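Local coordinates for peptide chain release factor subunit 1 (Aeropyrum pernix, PDB 3AGK), which probably directs the termination of protein synthesis at the stop codons UAA, UAG and UGA, as an archaeal member of the eukaryotic release factor 1 family, at residues 31-36 / 65-70; 287-292 / 357-362; 197-202 / 228-233; 23-28 / 132-137. All blocks are in the same frame, centred on the assembly; numbering follows the deposited sequence.

Interaction 1 of 4, residues 31-36 / 65-70; sequences ATVLLS and KRTRQA
At the entry to the strand 34-39 of eRF1 domain 1, the loop residues Ala-31 and Val-33 meet the first turns of helix 65-82, which offers them Thr-67 and Ala-70. Val-33 carries most of the contact. Its CB lies 3.8 Å from the CB of Ala-70, while its CG1 branch, anti to the carbonyl carbon (chi1 -51°), comes within 3.9 Å of the CG2 of Thr-67, the two side chains crossing at about a right angle. One turn of helix separates Thr-67 from Ala-70, so the valine covers two successive positions on the same helical side. Thr-67 divides its branches: the methyl goes to Val-33, and OG1 stands 3.4 Å from the CB of Ala-31, a carbon-oxygen contact and no hydrogen bond. No hydrogen bond crosses between 31-36 and 65-70, and the meeting is a small apolar one at the surface.

Val-33 and Leu-34 together stand opposite Asp-125 of the neighbouring strand 121-125, a classic beta bulge at the start of strand 34-39. Beyond it Leu-35 continues the packing against Leu-75 and Ala-78 of the same helix. This is the layered arrangement of a helix laid against an antiparallel sheet, here the sheet of eRF1 domain 1.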
loop_
_atom_site.group_PDB
_atom_site.type_symbol
_atom_site.label_atom_id
_atom_site.label_comp_id
_atom_site.label_asym_id
_atom_site.label_seq_id
_atom_site.Cartn_x
_atom_site.Cartn_y
_atom_site.Cartn_z
ATOM N N ALA A 31 -17.465 12.175 14.792
ATOM C CA ALA A 31 -17.610 11.183 15.856
ATOM C C ALA A 31 -17.570 9.777 15.277
ATOM O O ALA A 31 -17.645 9.596 14.059
ATOM C CB ALA A 31 -18.898 11.402 16.624
ATOM N N THR A 32 -17.441 8.783 16.147
ATOM C CA THR A 32 -17.353 7.407 15.683
ATOM C C THR A 32 -18.735 6.889 15.312
ATOM O O THR A 32 -19.381 6.210 16.104
ATOM C CB THR A 32 -16.707 6.486 16.729
ATOM O OG1 THR A 32 -17.509 6.469 17.914
ATOM C CG2 THR A 32 -15.300 6.973 17.074
ATOM N N VAL A 33 -19.167 7.200 14.090
ATOM C CA VAL A 33 -20.537 6.942 13.653
ATOM C C VAL A 33 -20.640 6.325 12.251
ATOM O O VAL A 33 -21.694 6.401 11.611
ATOM C CB VAL A 33 -21.373 8.242 13.678
ATOM C CG1 VAL A 33 -21.229 8.938 15.027
ATOM C CG2 VAL A 33 -20.965 9.170 12.532
ATOM N N LEU A 34 -19.551 5.728 11.772
ATOM C CA LEU A 34 -19.572 5.008 10.499
ATOM C C LEU A 34 -19.418 3.509 10.743
ATOM O O LEU A 34 -18.409 3.051 11.289
ATOM C CB LEU A 34 -18.485 5.524 9.554
ATOM C CG LEU A 34 -18.617 6.989 9.115
ATOM C CD1 LEU A 34 -17.453 7.396 8.226
ATOM C CD2 LEU A 34 -19.934 7.245 8.405
ATOM N N LEU A 35 -20.434 2.757 10.342
ATOM C CA LEU A 35 -20.530 1.329 10.639
ATOM C C LEU A 35 -19.759 0.443 9.665
ATOM O O LEU A 35 -19.860 0.597 8.448
ATOM C CB LEU A 35 -22.002 0.912 10.654
ATOM C CG LEU A 35 -22.358 -0.570 10.773
ATOM C CD1 LEU A 35 -21.443 -1.244 11.771
ATOM C CD2 LEU A 35 -23.808 -0.724 11.219
ATOM N N SER A 36 -18.994 -0.491 10.218
ATOM C CA SER A 36 -18.313 -1.505 9.425
ATOM C C SER A 36 -18.742 -2.888 9.930
ATOM O O SER A 36 -18.675 -3.155 11.128
ATOM C CB SER A 36 -16.791 -1.339 9.548
ATOM O OG SER A 36 -16.374 -0.053 9.120
ATOM N N LYS A 65 -26.949 13.857 21.480
ATOM C CA LYS A 65 -28.041 13.716 20.511
ATOM C C LYS A 65 -27.598 13.260 19.120
ATOM O O LYS A 65 -27.908 12.146 18.709
ATOM C CB LYS A 65 -28.847 15.021 20.394
ATOM C CG LYS A 65 -28.011 16.265 20.034
ATOM C CD LYS A 65 -28.858 17.366 19.385
ATOM C CE LYS A 65 -29.873 17.979 20.354
ATOM N NZ LYS A 65 -29.259 18.915 21.342
ATOM N N ARG A 66 -26.884 14.121 18.399
ATOM C CA ARG A 66 -26.569 13.862 16.997
ATOM C C ARG A 66 -25.838 12.536 16.788
ATOM O O ARG A 66 -26.156 11.791 15.859
ATOM C CB ARG A 66 -25.784 15.023 16.376
ATOM C CG ARG A 66 -26.630 16.272 16.111
ATOM C CD ARG A 66 -25.994 17.201 15.071
ATOM N NE ARG A 66 -25.053 18.158 15.653
ATOM C CZ ARG A 66 -24.458 19.130 14.965
ATOM N NH1 ARG A 66 -24.701 19.276 13.668
ATOM N NH2 ARG A 66 -23.617 19.957 15.569
ATOM N N THR A 67 -24.871 12.245 17.653
ATOM C CA THR A 67 -24.094 11.019 17.543
ATOM C C THR A 67 -24.963 9.802 17.812
ATOM O O THR A 67 -24.971 8.847 17.045
ATOM C CB THR A 67 -22.921 11.016 18.526
ATOM O OG1 THR A 67 -21.897 11.894 18.045
ATOM C CG2 THR A 67 -22.351 9.616 18.664
ATOM N N ARG A 68 -25.693 9.845 18.918
ATOM C CA ARG A 68 -26.589 8.762 19.280
ATOM C C ARG A 68 -27.519 8.425 18.110
ATOM O O ARG A 68 -27.657 7.261 17.738
ATOM C CB ARG A 68 -27.387 9.134 20.529
ATOM C CG ARG A 68 -28.259 8.020 21.074
ATOM C CD ARG A 68 -28.991 8.443 22.352
ATOM N NE ARG A 68 -29.997 9.477 22.114
ATOM C CZ ARG A 68 -29.841 10.764 22.419
ATOM N NH1 ARG A 68 -30.816 11.627 22.162
ATOM N NH2 ARG A 68 -28.713 11.191 22.979
ATOM N N GLN A 69 -28.138 9.450 17.526
ATOM C CA GLN A 69 -29.039 9.277 16.389
ATOM C C GLN A 69 -28.324 8.640 15.208
ATOM O O GLN A 69 -28.851 7.738 14.550
ATOM C CB GLN A 69 -29.605 10.629 15.935
ATOM C CG GLN A 69 -30.825 11.121 16.699
ATOM C CD GLN A 69 -31.466 12.344 16.048
ATOM O OE1 GLN A 69 -32.631 12.309 15.641
ATOM N NE2 GLN A 69 -30.704 13.431 15.945
ATOM N N ALA A 70 -27.124 9.140 14.936
ATOM C CA ALA A 70 -26.350 8.737 13.774
ATOM C C ALA A 70 -26.159 7.228 13.748
ATOM O O ALA A 70 -26.333 6.572 12.715
ATOM C CB ALA A 70 -25.008 9.427 13.799
#

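Interaction 2 of 4, residues 287-292 / 357-362; sequences EEFKLH and KTFGGL
Phe-289 of helix 277-294 and Phe-359 of helix 352-359 meet as a T-shaped (edge-to-face) pair, a compact example of aromatic rings joining two helices of eRF1 domain 3. Phe-289 supplies the edge and Phe-359 the face: the ring centroids are 5.1 Å apart and the planes stand at 75°. The CZ atom of Phe-289 lies over the face, offset toward its rim, and comes within 3.6 Å of Phe-359 CE1, with Phe-289 CE2 3.7 Å from the same atom. Phe-289 reaches there with CG anti to its backbone nitrogen (chi1 170°), and the two side chains advance from opposite directions.

The inner side is tight. Phe-289 is buried among Ile-300, Leu-320, Ala-363 and Ile-365 of the sheet below, and Tyr-302 makes a second edge-to-face pair with Phe-359. The outer side is loose: Lys-290, Lys-357 and Thr-358 are exposed, and Phe-359 itself is only partly covered. Were Phe-359 cut back to an alanine, the edge of Phe-289 would probably lose the aromatic face it meets, and a gap would be likely to open between the two helices.

With no hydrogen bond or charge between 287-292 and 357-362, the contact rests on dispersion and on the weak attraction of C-H groups at a ring edge for the pi electrons of a ring face.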
loop_
_atom_site.group_PDB
_atom_site.type_symbol
_atom_site.label_atom_id
_atom_site.label_comp_id
_atom_site.label_asym_id
_atom_site.label_seq_id
_atom_site.Cartn_x
_atom_site.Cartn_y
_atom_site.Cartn_z
ATOM N N GLU A 287 14.890 8.949 -14.949
ATOM C CA GLU A 287 16.265 9.325 -15.250
ATOM C C GLU A 287 16.541 9.431 -16.749
ATOM O O GLU A 287 17.187 10.379 -17.197
ATOM C CB GLU A 287 17.246 8.358 -14.587
ATOM C CG GLU A 287 17.225 8.435 -13.073
ATOM C CD GLU A 287 18.130 7.399 -12.429
ATOM O OE1 GLU A 287 18.175 7.345 -11.178
ATOM O OE2 GLU A 287 18.790 6.638 -13.178
ATOM N N GLU A 288 16.066 8.464 -17.526
ATOM C CA GLU A 288 16.217 8.548 -18.973
ATOM C C GLU A 288 15.574 9.838 -19.507
ATOM O O GLU A 288 16.169 10.556 -20.307
ATOM C CB GLU A 288 15.603 7.328 -19.658
ATOM C CG GLU A 288 15.663 7.374 -21.175
ATOM C CD GLU A 288 15.081 6.128 -21.832
ATOM O OE1 GLU A 288 14.536 5.265 -21.113
ATOM O OE2 GLU A 288 15.163 6.015 -23.073
ATOM N N PHE A 289 14.361 10.123 -19.044
ATOM C CA PHE A 289 13.653 11.335 -19.418
ATOM C C PHE A 289 14.516 12.565 -19.107
ATOM O O PHE A 289 14.651 13.461 -19.935
ATOM C CB PHE A 289 12.282 11.383 -18.708
ATOM C CG PHE A 289 11.551 12.703 -18.841
ATOM C CD1 PHE A 289 11.032 13.114 -20.057
ATOM C CD2 PHE A 289 11.369 13.522 -17.735
ATOM C CE1 PHE A 289 10.358 14.322 -20.179
ATOM C CE2 PHE A 289 10.693 14.724 -17.843
ATOM C CZ PHE A 289 10.178 15.127 -19.069
ATOM N N LYS A 290 15.119 12.600 -17.923
ATOM C CA LYS A 290 15.871 13.783 -17.514
ATOM C C LYS A 290 17.180 13.939 -18.287
ATOM O O LYS A 290 17.580 15.051 -18.616
ATOM C CB LYS A 290 16.120 13.780 -16.009
ATOM C CG LYS A 290 16.102 15.173 -15.406
ATOM C CD LYS A 290 17.127 16.094 -16.087
ATOM C CE LYS A 290 16.679 17.545 -16.110
ATOM N NZ LYS A 290 17.533 18.368 -17.014
ATOM N N LEU A 291 17.827 12.819 -18.584
ATOM C CA LEU A 291 19.033 12.791 -19.404
ATOM C C LEU A 291 18.799 13.397 -20.801
ATOM O O LEU A 291 19.623 14.157 -21.312
ATOM C CB LEU A 291 19.522 11.343 -19.532
ATOM C CG LEU A 291 21.018 11.051 -19.652
ATOM C CD1 LEU A 291 21.809 11.924 -18.695
ATOM C CD2 LEU A 291 21.302 9.573 -19.393
ATOM N N HIS A 292 17.673 13.057 -21.416
ATOM C CA HIS A 292 17.317 13.643 -22.702
ATOM C C HIS A 292 17.110 15.151 -22.559
ATOM O O HIS A 292 17.548 15.926 -23.413
ATOM C CB HIS A 292 16.057 12.991 -23.289
ATOM C CG HIS A 292 16.245 11.562 -23.700
ATOM N ND1 HIS A 292 17.084 11.183 -24.727
ATOM C CD2 HIS A 292 15.685 10.420 -23.232
ATOM C CE1 HIS A 292 17.043 9.869 -24.866
ATOM N NE2 HIS A 292 16.200 9.382 -23.970
ATOM N N LYS A 357 5.153 19.594 -11.448
ATOM C CA LYS A 357 5.195 21.056 -11.489
ATOM C C LYS A 357 5.668 21.539 -12.850
ATOM O O LYS A 357 5.111 22.472 -13.409
ATOM C CB LYS A 357 6.090 21.654 -10.378
ATOM C CG LYS A 357 6.202 23.183 -10.452
ATOM C CD LYS A 357 7.294 23.787 -9.565
ATOM C CE LYS A 357 7.068 25.297 -9.455
ATOM N NZ LYS A 357 8.162 26.048 -8.790
ATOM N N THR A 358 6.701 20.909 -13.386
ATOM C CA THR A 358 7.303 21.485 -14.568
ATOM C C THR A 358 6.726 20.954 -15.887
ATOM O O THR A 358 6.841 21.621 -16.906
ATOM C CB THR A 358 8.871 21.537 -14.514
ATOM O OG1 THR A 358 9.459 20.561 -15.371
ATOM C CG2 THR A 358 9.376 21.375 -13.097
ATOM N N PHE A 359 6.066 19.794 -15.846
ATOM C CA PHE A 359 5.493 19.182 -17.044
ATOM C C PHE A 359 4.031 18.774 -16.880
ATOM O O PHE A 359 3.490 18.014 -17.692
ATOM C CB PHE A 359 6.311 17.966 -17.448
ATOM C CG PHE A 359 7.709 18.299 -17.862
ATOM C CD1 PHE A 359 8.776 18.041 -17.014
ATOM C CD2 PHE A 359 7.957 18.872 -19.101
ATOM C CE1 PHE A 359 10.075 18.335 -17.392
ATOM C CE2 PHE A 359 9.248 19.169 -19.498
ATOM C CZ PHE A 359 10.313 18.904 -18.638
ATOM N N GLY A 360 3.402 19.268 -15.819
ATOM C CA GLY A 360 2.026 18.924 -15.536
ATOM C C GLY A 360 1.848 17.434 -15.345
ATOM O O GLY A 360 0.745 16.917 -15.479
ATOM N N GLY A 361 2.931 16.742 -15.009
ATOM C CA GLY A 361 2.861 15.310 -14.769
ATOM C C GLY A 361 2.483 14.492 -16.005
ATOM O O GLY A 361 1.814 13.460 -15.889
ATOM N N LEU A 362 2.913 14.954 -17.183
ATOM C CA LEU A 362 2.701 14.223 -18.443
ATOM C C LEU A 362 3.860 14.451 -19.408
ATOM O O LEU A 362 4.084 15.574 -19.859
ATOM C CB LEU A 362 1.428 14.725 -19.127
ATOM C CG LEU A 362 0.448 13.847 -19.917
ATOM C CD1 LEU A 362 -0.022 14.607 -21.176
ATOM C CD2 LEU A 362 0.975 12.490 -20.265
#

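Interaction 3 of 4, residues 197-202 / 228-233; sequences EFFKKV and GLAKQE
Phe-199 of helix 188-215 holds this contact, pushing the far end of its ring against the first turn of helix 230-236. Two atoms of the ring do the touching. CZ lies 3.9 Å from the CB of Ala-230 and 3.8 Å from that residue's carbonyl O, while CE2 stands 4.1 Å from the CB of Glu-233. The oxygen and the Glu-233 carbon both approach the ring obliquely. Glu-233 thus contributes the root of its side chain, and its extended chain takes the carboxylate past the ring, the two planes 68° apart. With Ala-230 and Glu-233 three residues apart, the ring spans one helical turn.

The next shell fixes the phenylalanine: Tyr-239 forms an edge-to-face pair with it, and Val-148 of the strand 142-149 touches it from the sheet. On the other side, Lys-231, whose side chain sets out away from helix 188-215, ties the start of its own helix down. Its NZ donates to the carbonyl O of Gly-228 at 2.9 Å, in the carbonyl plane, and also bonds Gly-226 O and the carboxylate of Asp-254. Several acceptors around one ammonium group thereby fasten the bend between strand 219-226 and helix 230-236, where Gly-228 has positive phi, a backbone shape that comes easily to glycine.

Helix 188-215 connects the strands 162-170 and 219-226 across a mixed sheet of order 3-2-1-4-5, with a further helix following the fourth strand, a topology typical of the ribonuclease H-like fold.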
loop_
_atom_site.group_PDB
_atom_site.type_symbol
_atom_site.label_atom_id
_atom_site.label_comp_id
_atom_site.label_asym_id
_atom_site.label_seq_id
_atom_site.Cartn_x
_atom_site.Cartn_y
_atom_site.Cartn_z
ATOM N N GLU A 197 22.996 -4.658 21.526
ATOM C CA GLU A 197 21.704 -4.165 22.004
ATOM C C GLU A 197 20.949 -3.416 20.902
ATOM O O GLU A 197 19.750 -3.599 20.719
ATOM C CB GLU A 197 21.894 -3.239 23.208
ATOM C CG GLU A 197 21.017 -3.592 24.393
ATOM C CD GLU A 197 21.400 -4.924 25.018
ATOM O OE1 GLU A 197 20.513 -5.802 25.146
ATOM O OE2 GLU A 197 22.589 -5.092 25.374
ATOM N N PHE A 198 21.651 -2.553 20.180
ATOM C CA PHE A 198 21.031 -1.859 19.058
ATOM C C PHE A 198 20.495 -2.850 17.983
ATOM O O PHE A 198 19.382 -2.687 17.468
ATOM C CB PHE A 198 21.977 -0.804 18.449
ATOM C CG PHE A 198 21.360 -0.042 17.304
ATOM C CD1 PHE A 198 20.326 0.866 17.536
ATOM C CD2 PHE A 198 21.782 -0.267 15.983
ATOM C CE1 PHE A 198 19.739 1.550 16.487
ATOM C CE2 PHE A 198 21.206 0.415 14.914
ATOM C CZ PHE A 198 20.178 1.322 15.161
ATOM N N PHE A 199 21.269 -3.887 17.671
ATOM C CA PHE A 199 20.846 -4.863 16.663
ATOM C C PHE A 199 19.608 -5.620 17.092
ATOM O O PHE A 199 18.801 -6.007 16.250
ATOM C CB PHE A 199 21.967 -5.848 16.328
ATOM C CG PHE A 199 23.022 -5.273 15.432
ATOM C CD1 PHE A 199 22.850 -4.007 14.853
ATOM C CD2 PHE A 199 24.182 -5.982 15.164
ATOM C CE1 PHE A 199 23.825 -3.463 14.029
ATOM C CE2 PHE A 199 25.169 -5.443 14.336
ATOM C CZ PHE A 199 24.982 -4.176 13.758
ATOM N N LYS A 200 19.460 -5.838 18.398
ATOM C CA LYS A 200 18.260 -6.479 18.921
ATOM C C LYS A 200 17.053 -5.564 18.798
ATOM O O LYS A 200 15.966 -6.021 18.468
ATOM C CB LYS A 200 18.441 -6.922 20.386
ATOM C CG LYS A 200 19.185 -8.252 20.537
ATOM C CD LYS A 200 19.740 -8.458 21.965
ATOM C CE LYS A 200 20.625 -9.704 22.012
ATOM N NZ LYS A 200 21.228 -9.969 23.349
ATOM N N LYS A 201 17.244 -4.283 19.096
ATOM C CA LYS A 201 16.202 -3.286 18.879
ATOM C C LYS A 201 15.777 -3.260 17.387
ATOM O O LYS A 201 14.597 -3.333 17.074
ATOM C CB LYS A 201 16.694 -1.909 19.326
ATOM C CG LYS A 201 15.608 -0.848 19.477
ATOM C CD LYS A 201 16.216 0.538 19.752
ATOM C CE LYS A 201 17.486 0.440 20.609
ATOM N NZ LYS A 201 18.297 1.710 20.638
ATOM N N VAL A 202 16.746 -3.163 16.480
ATOM C CA VAL A 202 16.463 -3.178 15.044
ATOM C C VAL A 202 15.745 -4.464 14.657
ATOM O O VAL A 202 14.723 -4.432 13.962
ATOM C CB VAL A 202 17.756 -3.027 14.223
ATOM C CG1 VAL A 202 17.466 -3.033 12.678
ATOM C CG2 VAL A 202 18.476 -1.750 14.642
ATOM N N GLY A 228 29.478 -0.915 4.836
ATOM C CA GLY A 228 30.420 -1.700 5.610
ATOM C C GLY A 228 29.872 -3.020 6.102
ATOM O O GLY A 228 28.961 -3.603 5.496
ATOM N N LEU A 229 30.412 -3.484 7.224
ATOM C CA LEU A 229 30.212 -4.866 7.650
ATOM C C LEU A 229 28.985 -5.099 8.536
ATOM O O LEU A 229 28.586 -6.239 8.761
ATOM C CB LEU A 229 31.465 -5.349 8.367
ATOM C CG LEU A 229 31.894 -6.789 8.128
ATOM C CD1 LEU A 229 31.998 -7.115 6.643
ATOM C CD2 LEU A 229 33.218 -7.013 8.823
ATOM N N ALA A 230 28.383 -4.031 9.035
ATOM C CA ALA A 230 27.337 -4.202 10.050
ATOM C C ALA A 230 26.183 -5.121 9.613
ATOM O O ALA A 230 25.669 -5.917 10.420
ATOM C CB ALA A 230 26.814 -2.858 10.520
ATOM N N LYS A 231 25.789 -5.022 8.342
ATOM C CA LYS A 231 24.665 -5.798 7.815
ATOM C C LYS A 231 24.961 -7.304 7.803
ATOM O O LYS A 231 24.057 -8.124 7.992
ATOM C CB LYS A 231 24.292 -5.311 6.399
ATOM C CG LYS A 231 25.466 -5.406 5.403
ATOM C CD LYS A 231 25.096 -4.908 4.009
ATOM C CE LYS A 231 26.313 -4.925 3.077
ATOM N NZ LYS A 231 27.144 -3.702 3.239
ATOM N N GLN A 232 26.221 -7.665 7.566
ATOM C CA GLN A 232 26.639 -9.064 7.641
ATOM C C GLN A 232 26.505 -9.572 9.087
ATOM O O GLN A 232 25.969 -10.660 9.333
ATOM C CB GLN A 232 28.092 -9.243 7.163
ATOM C CG GLN A 232 28.334 -8.887 5.689
ATOM C CD GLN A 232 29.610 -9.510 5.130
ATOM O OE1 GLN A 232 30.213 -10.375 5.770
ATOM N NE2 GLN A 232 30.023 -9.074 3.931
ATOM N N GLU A 233 26.983 -8.768 10.038
ATOM C CA GLU A 233 26.856 -9.107 11.451
ATOM C C GLU A 233 25.380 -9.229 11.818
ATOM O O GLU A 233 24.964 -10.190 12.466
ATOM C CB GLU A 233 27.580 -8.065 12.327
ATOM C CG GLU A 233 29.101 -8.001 12.053
ATOM C CD GLU A 233 29.865 -6.935 12.869
ATOM O OE1 GLU A 233 29.260 -5.950 13.352
ATOM O OE2 GLU A 233 31.098 -7.087 13.004
#

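Interaction 4 of 4, residues 23-28 / 132-137; sequences ELKKWS and FLEDMV
Lys-25 and Glu-134 form a surface salt bridge in eRF1 domain 1, between the type I turn from Leu-24 to Trp-27, beside helix 14-24, and the short, weakly bonded helix 131-134; both elements lie on the same side of the domain's antiparallel sheet.

The ionic part is a single bond from Lys-25 NZ to Glu-134 OE2, 3.1 Å long. Lysine arrives by a chain bent at its third torsion (chi3 -82°), whereas the glutamate chain is extended beyond CG. Around the bond, methylenes add van der Waals contact: CE of Lys-25 is 3.8 Å from OE2 of Glu-134. With a glutamine in place of Glu-134 the negative charge would go, and the Lys-25 ammonium would probably be left without its ionic mate across this contact.

Apolar support comes from the sheet and from helix 14-24. Leu-24 CD2 and Leu-133 CD1 come no nearer than 5.2 Å, and both residues rest on Phe-96 of the sheet. Val-137 leans on Ala-18 and Leu-21 of helix 14-24.

Backbone bonds shape both segments. Trp-27 N closes the turn on Leu-24 O, and the carbonyl O of Leu-133 accepts from both Met-136 N and Val-137 N. Next to Glu-134, Asp-135 pairs with Lys-216, a link toward eRF1 domain 2. As for the salt bridge itself, Lys-25 NZ meets OE2 of Glu-134 from above the carboxylate plane, 41° out of it.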
loop_
_atom_site.group_PDB
_atom_site.type_symbol
_atom_site.label_atom_id
_atom_site.label_comp_id
_atom_site.label_asym_id
_atom_site.label_seq_id
_atom_site.Cartn_x
_atom_site.Cartn_y
_atom_site.Cartn_z
ATOM N N GLU A 23 -13.026 4.619 -2.914
ATOM C CA GLU A 23 -14.077 5.547 -2.527
ATOM C C GLU A 23 -14.567 5.298 -1.099
ATOM O O GLU A 23 -15.036 6.216 -0.418
ATOM C CB GLU A 23 -15.226 5.495 -3.528
ATOM C CG GLU A 23 -15.873 6.839 -3.774
ATOM C CD GLU A 23 -17.186 6.981 -3.038
ATOM O OE1 GLU A 23 -17.761 8.090 -3.053
ATOM O OE2 GLU A 23 -17.645 5.979 -2.450
ATOM N N LEU A 24 -14.461 4.056 -0.641
ATOM C CA LEU A 24 -14.701 3.771 0.772
ATOM C C LEU A 24 -13.651 4.512 1.602
ATOM O O LEU A 24 -13.978 5.152 2.606
ATOM C CB LEU A 24 -14.661 2.261 1.056
ATOM C CG LEU A 24 -15.972 1.451 1.071
ATOM C CD1 LEU A 24 -17.155 2.205 0.448
ATOM C CD2 LEU A 24 -15.787 0.100 0.381
ATOM N N LYS A 25 -12.392 4.448 1.166
ATOM C CA LYS A 25 -11.309 5.112 1.894
ATOM C C LYS A 25 -11.551 6.617 2.034
ATOM O O LYS A 25 -11.027 7.248 2.950
ATOM C CB LYS A 25 -9.934 4.807 1.273
ATOM C CG LYS A 25 -9.450 3.377 1.542
ATOM C CD LYS A 25 -7.943 3.203 1.384
ATOM C CE LYS A 25 -7.539 3.010 -0.065
ATOM N NZ LYS A 25 -6.140 2.507 -0.178
ATOM N N LYS A 26 -12.370 7.174 1.145
ATOM C CA LYS A 26 -12.725 8.593 1.195
ATOM C C LYS A 26 -13.574 8.977 2.412
ATOM O O LYS A 26 -13.561 10.130 2.833
ATOM C CB LYS A 26 -13.472 9.015 -0.076
ATOM C CG LYS A 26 -12.599 9.345 -1.280
ATOM C CD LYS A 26 -13.404 10.092 -2.340
ATOM C CE LYS A 26 -12.521 10.581 -3.475
ATOM N NZ LYS A 26 -13.230 11.560 -4.345
ATOM N N TRP A 27 -14.314 8.025 2.973
ATOM C CA TRP A 27 -15.306 8.346 4.004
ATOM C C TRP A 27 -14.731 8.715 5.365
ATOM O O TRP A 27 -13.847 8.024 5.877
ATOM C CB TRP A 27 -16.287 7.191 4.159
ATOM C CG TRP A 27 -17.204 7.102 3.017
ATOM C CD1 TRP A 27 -16.866 6.896 1.713
ATOM C CD2 TRP A 27 -18.627 7.234 3.052
ATOM N NE1 TRP A 27 -17.995 6.882 0.929
ATOM C CE2 TRP A 27 -19.091 7.089 1.726
ATOM C CE3 TRP A 27 -19.558 7.448 4.076
ATOM C CZ2 TRP A 27 -20.443 7.154 1.400
ATOM C CZ3 TRP A 27 -20.903 7.519 3.747
ATOM C CH2 TRP A 27 -21.333 7.371 2.420
ATOM N N SER A 28 -15.257 9.795 5.951
ATOM C CA SER A 28 -14.851 10.232 7.289
ATOM C C SER A 28 -15.992 10.912 8.046
ATOM O O SER A 28 -16.954 11.379 7.439
ATOM C CB SER A 28 -13.665 11.191 7.201
ATOM O OG SER A 28 -14.082 12.462 6.742
ATOM N N PHE A 132 -9.435 -5.893 6.099
ATOM C CA PHE A 132 -9.425 -7.236 5.539
ATOM C C PHE A 132 -9.502 -7.201 4.019
ATOM O O PHE A 132 -8.943 -8.065 3.343
ATOM C CB PHE A 132 -10.593 -8.056 6.097
ATOM C CG PHE A 132 -10.872 -7.828 7.577
ATOM C CD1 PHE A 132 -11.353 -6.608 8.035
ATOM C CD2 PHE A 132 -10.690 -8.849 8.496
ATOM C CE1 PHE A 132 -11.628 -6.411 9.362
ATOM C CE2 PHE A 132 -10.960 -8.650 9.834
ATOM C CZ PHE A 132 -11.431 -7.432 10.265
ATOM N N LEU A 133 -10.181 -6.188 3.489
ATOM C CA LEU A 133 -10.464 -6.106 2.053
ATOM C C LEU A 133 -9.241 -5.695 1.252
ATOM O O LEU A 133 -9.010 -6.192 0.143
ATOM C CB LEU A 133 -11.595 -5.113 1.802
ATOM C CG LEU A 133 -12.918 -5.468 2.480
ATOM C CD1 LEU A 133 -13.917 -4.309 2.407
ATOM C CD2 LEU A 133 -13.498 -6.734 1.858
ATOM N N GLU A 134 -8.463 -4.774 1.813
ATOM C CA GLU A 134 -7.257 -4.297 1.147
ATOM C C GLU A 134 -6.230 -5.402 0.970
ATOM O O GLU A 134 -5.385 -5.330 0.083
ATOM C CB GLU A 134 -6.633 -3.133 1.912
ATOM C CG GLU A 134 -7.530 -1.921 2.027
ATOM C CD GLU A 134 -6.751 -0.655 2.319
ATOM O OE1 GLU A 134 -6.847 -0.141 3.459
ATOM O OE2 GLU A 134 -6.040 -0.178 1.401
ATOM N N ASP A 135 -6.317 -6.431 1.806
ATOM C CA ASP A 135 -5.338 -7.513 1.776
ATOM C C ASP A 135 -5.507 -8.486 0.604
ATOM O O ASP A 135 -4.565 -9.203 0.250
ATOM C CB ASP A 135 -5.344 -8.262 3.106
ATOM C CG ASP A 135 -4.587 -7.520 4.193
ATOM O OD1 ASP A 135 -4.950 -7.669 5.375
ATOM O OD2 ASP A 135 -3.631 -6.785 3.859
ATOM N N MET A 136 -6.696 -8.511 0.004
ATOM C CA MET A 136 -6.944 -9.399 -1.131
ATOM C C MET A 136 -7.105 -8.611 -2.424
ATOM O O MET A 136 -7.184 -9.181 -3.512
ATOM C CB MET A 136 -8.168 -10.284 -0.885
ATOM C CG MET A 136 -8.358 -11.427 -1.897
ATOM S SD MET A 136 -7.273 -12.864 -1.691
ATOM C CE MET A 136 -8.178 -14.110 -2.616
ATOM N N VAL A 137 -7.157 -7.292 -2.298
ATOM C CA VAL A 137 -7.107 -6.420 -3.462
ATOM C C VAL A 137 -5.635 -6.160 -3.754
ATOM O O VAL A 137 -5.264 -5.540 -4.755
ATOM C CB VAL A 137 -7.798 -5.087 -3.164
ATOM C CG1 VAL A 137 -6.897 -4.210 -2.320
ATOM C CG2 VAL A 137 -8.150 -4.387 -4.438
#

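The four contacts are spread over all three eRF1 domains of the chain. Interaction 4 closes a long loop in eRF1 domain 1 within which interaction 1 is nested; interaction 3, in domain 2, and interaction 2, in domain 3, follow in series. Interactions 1 and 4 serve the same antiparallel sheet, their centres 20 Å apart, and touch where Leu-34 CD1 packs 3.8 Å from Ser-28 C. The others belong to separate mixed sheets: the centres of interactions 2 and 3 are 39 Å apart, and the centre of interaction 1 lies 47 Å from that of interaction 2 and 48 Å from that of interaction 3. Each domain therefore packs its helices locally, consistent with an extended factor of largely self-contained domains.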